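Long-range contact in MGS-M5 (Unidentified, PDB 4Q3N), which probably interconverts L-lactate and pyruvate, using NAD, as a member of the lactate/malate dehydrogenase family: residues H91-V103 / S120-E133. Numbering follows the deposited sequence.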
ATOM      1  N   HIS A  91      27.877 -24.195  26.495  1.00 62.99           N
ATOM      2  CA  HIS A  91      28.354 -24.904  25.320  1.00 61.15           C
ATOM      3  C   HIS A  91      27.603 -24.462  24.073  1.00 57.40           C
ATOM      4  O   HIS A  91      28.206 -24.102  23.063  1.00 55.64           O
ATOM      5  CB  HIS A  91      28.224 -26.423  25.505  1.00 62.03           C
ATOM      6  CG  HIS A  91      28.920 -27.203  24.440  1.00 60.92           C
ATOM      7  ND1 HIS A  91      28.365 -27.424  23.197  1.00 55.83           N
ATOM      8  CD2 HIS A  91      30.152 -27.765  24.410  1.00 60.42           C
ATOM      9  CE1 HIS A  91      29.213 -28.108  22.456  1.00 56.84           C
ATOM     10  NE2 HIS A  91      30.302 -28.335  23.169  1.00 59.29           N
ATOM     11  N   LEU A  92      26.278 -24.465  24.149  1.00 57.01           N
ATOM     12  CA  LEU A  92      25.451 -24.108  23.020  1.00 53.93           C
ATOM     13  C   LEU A  92      25.626 -22.654  22.610  1.00 51.56           C
ATOM     14  O   LEU A  92      25.626 -22.317  21.417  1.00 45.93           O
ATOM     15  CB  LEU A  92      23.981 -24.357  23.332  1.00 55.34           C
ATOM     16  CG  LEU A  92      23.030 -23.707  22.337  1.00 53.10           C
ATOM     17  CD1 LEU A  92      23.063 -24.399  20.965  1.00 52.52           C
ATOM     18  CD2 LEU A  92      21.635 -23.648  22.898  1.00 53.88           C
ATOM     19  N   LEU A  93      25.730 -21.803  23.615  1.00 47.50           N
ATOM     20  CA  LEU A  93      26.001 -20.387  23.422  1.00 47.70           C
ATOM     21  C   LEU A  93      27.250 -20.233  22.589  1.00 45.97           C
ATOM     22  O   LEU A  93      27.278 -19.483  21.628  1.00 41.28           O
ATOM     23  CB  LEU A  93      26.199 -19.702  24.757  1.00 53.11           C
ATOM     24  CG  LEU A  93      25.863 -18.241  24.920  1.00 56.66           C
ATOM     25  CD1 LEU A  93      24.461 -18.038  24.478  1.00 55.59           C
ATOM     26  CD2 LEU A  93      26.016 -17.896  26.405  1.00 62.65           C
ATOM     27  N   LYS A  94      28.291 -20.963  22.974  1.00 46.59           N
ATOM     28  CA  LYS A  94      29.530 -20.965  22.208  1.00 48.74           C
ATOM     29  C   LYS A  94      29.403 -21.556  20.803  1.00 45.67           C
ATOM     30  O   LYS A  94      30.038 -21.053  19.888  1.00 43.23           O
ATOM     31  CB  LYS A  94      30.626 -21.709  22.975  1.00 54.61           C
ATOM     32  CG  LYS A  94      31.266 -20.884  24.067  1.00 60.11           C
ATOM     33  CD  LYS A  94      32.028 -21.816  25.033  1.00 68.49           C
ATOM     34  CE  LYS A  94      33.017 -21.075  25.919  1.00 73.95           C
ATOM     35  NZ  LYS A  94      34.297 -20.774  25.213  1.00 78.91           N
ATOM     36  N   ARG A  95      28.622 -22.622  20.625  1.00 46.78           N
ATOM     37  CA  ARG A  95      28.399 -23.149  19.280  1.00 46.70           C
ATOM     38  C   ARG A  95      27.692 -22.091  18.408  1.00 40.94           C
ATOM     39  O   ARG A  95      28.063 -21.914  17.254  1.00 36.71           O
ATOM     40  CB  ARG A  95      27.571 -24.426  19.289  1.00 51.02           C
ATOM     41  CG  ARG A  95      28.330 -25.682  19.461  1.00 57.83           C
ATOM     42  CD  ARG A  95      27.358 -26.804  19.772  1.00 61.16           C
ATOM     43  NE  ARG A  95      26.567 -27.176  18.609  1.00 62.87           N
ATOM     44  CZ  ARG A  95      25.267 -27.426  18.620  1.00 63.39           C
ATOM     45  NH1 ARG A  95      24.569 -27.330  19.738  1.00 64.47           N
ATOM     46  NH2 ARG A  95      24.668 -27.786  17.498  1.00 63.82           N
ATOM     47  N   ASN A  96      26.686 -21.402  18.943  1.00 40.45           N
ATOM     48  CA  ASN A  96      26.048 -20.320  18.166  1.00 40.23           C
ATOM     49  C   ASN A  96      26.983 -19.134  17.876  1.00 39.32           C
ATOM     50  O   ASN A  96      26.977 -18.575  16.780  1.00 37.90           O
ATOM     51  CB  ASN A  96      24.770 -19.822  18.864  1.00 40.96           C
ATOM     52  CG  ASN A  96      23.593 -20.767  18.649  1.00 44.17           C
ATOM     53  OD1 ASN A  96      23.116 -20.942  17.523  1.00 43.29           O
ATOM     54  ND2 ASN A  96      23.134 -21.396  19.722  1.00 46.03           N
ATOM     55  N   ALA A  97      27.796 -18.742  18.845  1.00 37.93           N
ATOM     56  CA  ALA A  97      28.785 -17.709  18.560  1.00 35.82           C
ATOM     57  C   ALA A  97      29.728 -18.098  17.405  1.00 36.11           C
ATOM     58  O   ALA A  97      30.095 -17.252  16.597  1.00 34.04           O
ATOM     59  CB  ALA A  97      29.573 -17.419  19.791  1.00 37.59           C
ATOM     60  N   GLU A  98      30.135 -19.374  17.329  1.00 37.99           N
ATOM     61  CA  GLU A  98      31.030 -19.796  16.255  1.00 42.07           C
ATOM     62  C   GLU A  98      30.313 -19.792  14.906  1.00 37.43           C
ATOM     63  O   GLU A  98      30.912 -19.465  13.873  1.00 34.84           O
ATOM     64  CB  GLU A  98      31.636 -21.190  16.538  1.00 52.61           C
ATOM     65  CG  GLU A  98      32.826 -21.104  17.453  1.00 62.98           C
ATOM     66  CD  GLU A  98      34.004 -20.392  16.816  1.00 71.93           C
ATOM     67  OE1 GLU A  98      34.196 -20.557  15.595  1.00 74.05           O
ATOM     68  OE2 GLU A  98      34.731 -19.661  17.532  1.00 82.22           O
ATOM     69  N   ILE A  99      29.022 -20.107  14.918  1.00 34.61           N
ATOM     70  CA  ILE A  99      28.267 -20.036  13.678  1.00 34.71           C
ATOM     71  C   ILE A  99      28.201 -18.581  13.172  1.00 34.71           C
ATOM     72  O   ILE A  99      28.473 -18.312  12.005  1.00 35.34           O
ATOM     73  CB  ILE A  99      26.865 -20.625  13.861  1.00 35.46           C
ATOM     74  CG1 ILE A  99      26.985 -22.161  13.944  1.00 40.58           C
ATOM     75  CG2 ILE A  99      25.933 -20.214  12.696  1.00 34.42           C
ATOM     76  CD1 ILE A  99      25.689 -22.766  14.368  1.00 42.10           C
ATOM     77  N   ILE A 100      27.847 -17.657  14.060  1.00 32.25           N
ATOM     78  CA  ILE A 100      27.758 -16.236  13.710  1.00 31.00           C
ATOM     79  C   ILE A 100      29.111 -15.739  13.202  1.00 32.13           C
ATOM     80  O   ILE A 100      29.197 -15.062  12.187  1.00 31.66           O
ATOM     81  CB  ILE A 100      27.294 -15.413  14.930  1.00 31.71           C
ATOM     82  CG1 ILE A 100      25.880 -15.851  15.330  1.00 32.95           C
ATOM     83  CG2 ILE A 100      27.337 -13.943  14.669  1.00 31.92           C
ATOM     84  CD1 ILE A 100      24.805 -15.562  14.258  1.00 31.86           C
ATOM     85  N   LYS A 101      30.176 -16.093  13.912  1.00 30.55           N
ATOM     86  CA  LYS A 101      31.504 -15.698  13.496  1.00 31.80           C
ATOM     87  C   LYS A 101      31.755 -16.152  12.073  1.00 32.54           C
ATOM     88  O   LYS A 101      32.178 -15.393  11.247  1.00 32.72           O
ATOM     89  CB  LYS A 101      32.561 -16.302  14.430  1.00 34.30           C
ATOM     90  CG  LYS A 101      33.978 -16.045  13.976  1.00 35.83           C
ATOM     91  CD  LYS A 101      34.994 -16.565  14.997  1.00 38.53           C
ATOM     92  CE  LYS A 101      36.403 -16.332  14.511  1.00 40.46           C
ATOM     93  NZ  LYS A 101      37.370 -16.799  15.569  1.00 42.32           N
ATOM     94  N   THR A 102      31.524 -17.426  11.796  1.00 33.45           N
ATOM     95  CA  THR A 102      31.738 -17.945  10.445  1.00 33.48           C
ATOM     96  C   THR A 102      30.871 -17.245   9.393  1.00 32.20           C
ATOM     97  O   THR A 102      31.356 -16.915   8.341  1.00 30.79           O
ATOM     98  CB  THR A 102      31.469 -19.433  10.422  1.00 36.49           C
ATOM     99  OG1 THR A 102      32.434 -20.048  11.276  1.00 38.72           O
ATOM    100  CG2 THR A 102      31.604 -20.019   9.010  1.00 37.60           C
ATOM    101  N   VAL A 103      29.592 -17.037   9.679  1.00 30.46           N
ATOM    102  CA  VAL A 103      28.727 -16.320   8.747  1.00 29.36           C
ATOM    103  C   VAL A 103      29.282 -14.926   8.466  1.00 30.83           C
ATOM    104  O   VAL A 103      29.387 -14.487   7.328  1.00 32.76           O
ATOM    105  CB  VAL A 103      27.306 -16.199   9.297  1.00 27.08           C
ATOM    106  CG1 VAL A 103      26.484 -15.164   8.448  1.00 26.06           C
ATOM    107  CG2 VAL A 103      26.646 -17.565   9.274  1.00 28.48           C
ATOM    108  N   SER A 120      19.122 -14.106  15.037  1.00 28.23           N
ATOM    109  CA  SER A 120      19.430 -15.369  15.715  1.00 30.26           C
ATOM    110  C   SER A 120      19.406 -15.195  17.225  1.00 30.12           C
ATOM    111  O   SER A 120      19.880 -14.191  17.694  1.00 29.32           O
ATOM    112  CB  SER A 120      20.815 -15.867  15.294  1.00 31.35           C
ATOM    113  OG  SER A 120      20.921 -15.993  13.894  1.00 32.62           O
ATOM    114  N   ASN A 121      18.939 -16.187  17.983  1.00 30.58           N
ATOM    115  CA  ASN A 121      18.962 -16.108  19.438  1.00 34.16           C
ATOM    116  C   ASN A 121      20.132 -16.846  20.028  1.00 34.49           C
ATOM    117  O   ASN A 121      20.494 -17.880  19.508  1.00 36.37           O
ATOM    118  CB  ASN A 121      17.672 -16.675  20.035  1.00 36.63           C
ATOM    119  CG  ASN A 121      16.505 -15.715  19.864  1.00 37.62           C
ATOM    120  OD1 ASN A 121      15.421 -16.105  19.430  1.00 40.14           O
ATOM    121  ND2 ASN A 121      16.741 -14.448  20.180  1.00 35.16           N
ATOM    122  N   PRO A 122      20.701 -16.336  21.149  1.00 34.95           N
ATOM    123  CA  PRO A 122      20.252 -15.136  21.893  1.00 33.39           C
ATOM    124  C   PRO A 122      20.751 -13.861  21.213  1.00 31.03           C
ATOM    125  O   PRO A 122      21.958 -13.647  21.027  1.00 32.83           O
ATOM    126  CB  PRO A 122      20.876 -15.332  23.297  1.00 33.85           C
ATOM    127  CG  PRO A 122      22.041 -16.189  23.058  1.00 36.64           C
ATOM    128  CD  PRO A 122      21.740 -17.084  21.892  1.00 35.81           C
ATOM    129  N   VAL A 123      19.809 -13.046  20.795  1.00 28.15           N
ATOM    130  CA  VAL A 123      20.094 -12.023  19.824  1.00 28.60           C
ATOM    131  C   VAL A 123      21.043 -10.929  20.368  1.00 28.67           C
ATOM    132  O   VAL A 123      21.878 -10.417  19.639  1.00 29.17           O
ATOM    133  CB  VAL A 123      18.760 -11.403  19.305  1.00 26.21           C
ATOM    134  CG1 VAL A 123      17.967 -10.731  20.461  1.00 26.16           C
ATOM    135  CG2 VAL A 123      19.026 -10.373  18.165  1.00 26.84           C
ATOM    136  N   ASP A 124      20.947 -10.586  21.650  1.00 27.30           N
ATOM    137  CA  ASP A 124      21.801  -9.505  22.158  1.00 28.52           C
ATOM    138  C   ASP A 124      23.245  -9.949  22.170  1.00 29.39           C
ATOM    139  O   ASP A 124      24.123  -9.200  21.757  1.00 29.63           O
ATOM    140  CB  ASP A 124      21.359  -9.052  23.557  1.00 29.72           C
ATOM    141  CG  ASP A 124      19.905  -8.578  23.561  1.00 32.28           C
ATOM    142  OD1 ASP A 124      19.603  -7.595  22.849  1.00 30.03           O
ATOM    143  OD2 ASP A 124      19.063  -9.229  24.221  1.00 34.82           O
ATOM    144  N   VAL A 125      23.513 -11.183  22.606  1.00 28.40           N
ATOM    145  CA  VAL A 125      24.908 -11.609  22.672  0.50 29.93           C
ATOM    146  C   VAL A 125      25.422 -11.827  21.249  1.00 30.29           C
ATOM    147  O   VAL A 125      26.534 -11.414  20.939  1.00 32.61           O
ATOM    148  CB  VAL A 125      25.126 -12.886  23.549  0.50 34.80           C
ATOM    149  CG1 VAL A 125      24.400 -12.773  24.904  0.50 35.27           C
ATOM    150  CG2 VAL A 125      24.739 -14.136  22.815  0.50 35.46           C
ATOM    151  N   LEU A 126      24.594 -12.372  20.361  1.00 28.11           N
ATOM    152  CA  LEU A 126      25.053 -12.697  19.016  1.00 27.93           C
ATOM    153  C   LEU A 126      25.240 -11.442  18.165  1.00 28.24           C
ATOM    154  O   LEU A 126      26.114 -11.408  17.294  1.00 29.89           O
ATOM    155  CB  LEU A 126      24.085 -13.690  18.342  1.00 26.12           C
ATOM    156  CG  LEU A 126      24.114 -15.090  18.994  1.00 28.06           C
ATOM    157  CD1 LEU A 126      23.162 -16.010  18.257  1.00 28.55           C
ATOM    158  CD2 LEU A 126      25.558 -15.704  19.107  1.00 28.06           C
ATOM    159  N   ALA A 127      24.480 -10.395  18.465  1.00 25.30           N
ATOM    160  CA  ALA A 127      24.715  -9.099  17.812  1.00 25.70           C
ATOM    161  C   ALA A 127      26.072  -8.523  18.207  1.00 26.53           C
ATOM    162  O   ALA A 127      26.827  -7.965  17.364  1.00 27.55           O
ATOM    163  CB  ALA A 127      23.561  -8.092  18.151  1.00 27.03           C
ATOM    164  N   TYR A 128      26.427  -8.667  19.468  1.00 27.57           N
ATOM    165  CA  TYR A 128      27.751  -8.221  19.911  1.00 29.25           C
ATOM    166  C   TYR A 128      28.830  -9.036  19.179  1.00 30.57           C
ATOM    167  O   TYR A 128      29.871  -8.502  18.732  1.00 30.13           O
ATOM    168  CB  TYR A 128      27.890  -8.375  21.447  1.00 31.55           C
ATOM    169  CG  TYR A 128      29.175  -7.820  22.039  1.00 33.69           C
ATOM    170  CD1 TYR A 128      30.330  -8.582  22.074  1.00 34.62           C
ATOM    171  CD2 TYR A 128      29.217  -6.534  22.572  1.00 34.30           C
ATOM    172  CE1 TYR A 128      31.515  -8.080  22.605  1.00 36.87           C
ATOM    173  CE2 TYR A 128      30.376  -6.027  23.116  1.00 36.23           C
ATOM    174  CZ  TYR A 128      31.527  -6.806  23.125  1.00 38.06           C
ATOM    175  OH  TYR A 128      32.678  -6.301  23.665  1.00 40.20           O
ATOM    176  N   VAL A 129      28.604 -10.345  19.103  1.00 28.67           N
ATOM    177  CA  VAL A 129      29.571 -11.217  18.443  1.00 30.28           C
ATOM    178  C   VAL A 129      29.722 -10.791  16.988  1.00 29.62           C
ATOM    179  O   VAL A 129      30.833 -10.627  16.494  1.00 29.33           O
ATOM    180  CB  VAL A 129      29.171 -12.690  18.538  1.00 29.33           C
ATOM    181  CG1 VAL A 129      30.049 -13.570  17.591  1.00 29.26           C
ATOM    182  CG2 VAL A 129      29.341 -13.155  20.020  1.00 31.23           C
ATOM    183  N   ALA A 130      28.598 -10.595  16.310  1.00 26.46           N
ATOM    184  CA  ALA A 130      28.636 -10.195  14.908  1.00 26.64           C
ATOM    185  C   ALA A 130      29.352  -8.849  14.781  1.00 29.14           C
ATOM    186  O   ALA A 130      30.145  -8.636  13.862  1.00 28.32           O
ATOM    187  CB  ALA A 130      27.216 -10.113  14.335  1.00 24.13           C
ATOM    188  N   TRP A 131      29.104  -7.956  15.728  1.00 28.99           N
ATOM    189  CA  TRP A 131      29.752  -6.647  15.669  1.00 29.28           C
ATOM    190  C   TRP A 131      31.281  -6.806  15.722  1.00 31.16           C
ATOM    191  O   TRP A 131      32.017  -6.311  14.844  1.00 30.49           O
ATOM    192  CB  TRP A 131      29.247  -5.723  16.796  1.00 29.77           C
ATOM    193  CG  TRP A 131      30.137  -4.514  16.967  1.00 32.76           C
ATOM    194  CD1 TRP A 131      30.517  -3.630  15.982  1.00 32.47           C
ATOM    195  CD2 TRP A 131      30.773  -4.065  18.173  1.00 34.85           C
ATOM    196  NE1 TRP A 131      31.346  -2.666  16.509  1.00 35.09           N
ATOM    197  CE2 TRP A 131      31.537  -2.918  17.842  1.00 35.89           C
ATOM    198  CE3 TRP A 131      30.775  -4.516  19.499  1.00 35.22           C
ATOM    199  CZ2 TRP A 131      32.309  -2.226  18.791  1.00 37.51           C
ATOM    200  CZ3 TRP A 131      31.526  -3.832  20.433  1.00 36.55           C
ATOM    201  CH2 TRP A 131      32.293  -2.692  20.076  1.00 38.59           C
ATOM    202  N   LYS A 132      31.759  -7.531  16.732  1.00 31.63           N
ATOM    203  CA  LYS A 132      33.188  -7.743  16.904  0.50 34.48           C
ATOM    204  C   LYS A 132      33.813  -8.473  15.726  1.00 35.14           C
ATOM    205  O   LYS A 132      34.892  -8.138  15.306  1.00 36.31           O
ATOM    206  CB  LYS A 132      33.462  -8.522  18.197  0.50 36.40           C
ATOM    207  CG  LYS A 132      33.080  -7.754  19.439  0.50 37.27           C
ATOM    208  CD  LYS A 132      33.751  -6.392  19.414  0.50 39.01           C
ATOM    209  CE  LYS A 132      34.907  -6.324  20.372  0.50 42.15           C
ATOM    210  NZ  LYS A 132      34.417  -6.003  21.735  0.50 44.12           N
ATOM    211  N   GLU A 133      33.142  -9.484  15.192  1.00 33.66           N
ATOM    212  CA  GLU A 133      33.803 -10.277  14.157  1.00 34.88           C
ATOM    213  C   GLU A 133      33.748  -9.554  12.813  1.00 35.54           C
ATOM    214  O   GLU A 133      34.511  -9.861  11.900  1.00 35.44           O
ATOM    215  CB  GLU A 133      33.166 -11.655  14.050  1.00 33.39           C
ATOM    216  CG  GLU A 133      33.264 -12.491  15.352  1.00 37.61           C
ATOM    217  CD  GLU A 133      34.712 -12.901  15.660  1.00 40.27           C
ATOM    218  OE1 GLU A 133      35.551 -12.848  14.740  1.00 40.41           O
ATOM    219  OE2 GLU A 133      35.012 -13.261  16.812  1.00 40.49           O
TER
HETATM  220  O   HOH W   1      20.820 -19.138  17.326  1.00 48.79           O
HETATM  221  O   HOH W   2      36.964 -14.720  17.479  1.00 50.49           O
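Two neighbouring helices of the Rossmann-type NAD-binding domain pack through Ile100 and Leu126, whose side chains cross at about a right angle, with Ile100 CG1 3.8 Å from Leu126 CD2. Holding CG1 beside its own backbone N (chi1 -63°), Ile100 sends CG2 the other way, onto Ala130 CB at 3.8 Å, while its CD1 reaches the side chain of Ser120, whose OG is hydrogen-bonded to Ala79 O. Leu126 CD2 also lies against the backbone N of Ala97, and Val129 CG1 rests 3.8 Å from Ala97 O; the short side chain of Ala97 is consistent with this close approach. The axes of segments 91-103 and 123-133 approach to 9.0 Å and cross at -38°. Helices 89-109 and 123-134 follow strands 74-77 and 115-118, adjacent members of the parallel sheet, and Ile100 also touches Ile77 of the first strand. At the start of helix 123-134, Leu93 CD1 presses tightly on Pro122 CG (3.4 Å), just after a cis peptide bond. Nearby, a water donates to both Asn96 OD1 and Asn121 O; Asn96 OD1 is also hydrogen-bonded to Val81 N. At the other end the extended aliphatic chain of Lys101 runs obliquely over the Glu133 carboxylate, Lys101 CG 3.6 Å from Glu133 CD. Their charges, too far apart for a salt bridge, are linked by a water that accepts from Lys101 NZ and donates to Glu133 OE2. Glu133 OE1 forms a salt bridge with Lys105, and OE2 a hydrogen bond with Tyr314 OH. An alanine in place of Glu133 would probably break the water bridge, uncover the Lys101 methylenes and leave Lys105 and Tyr314 without these partners.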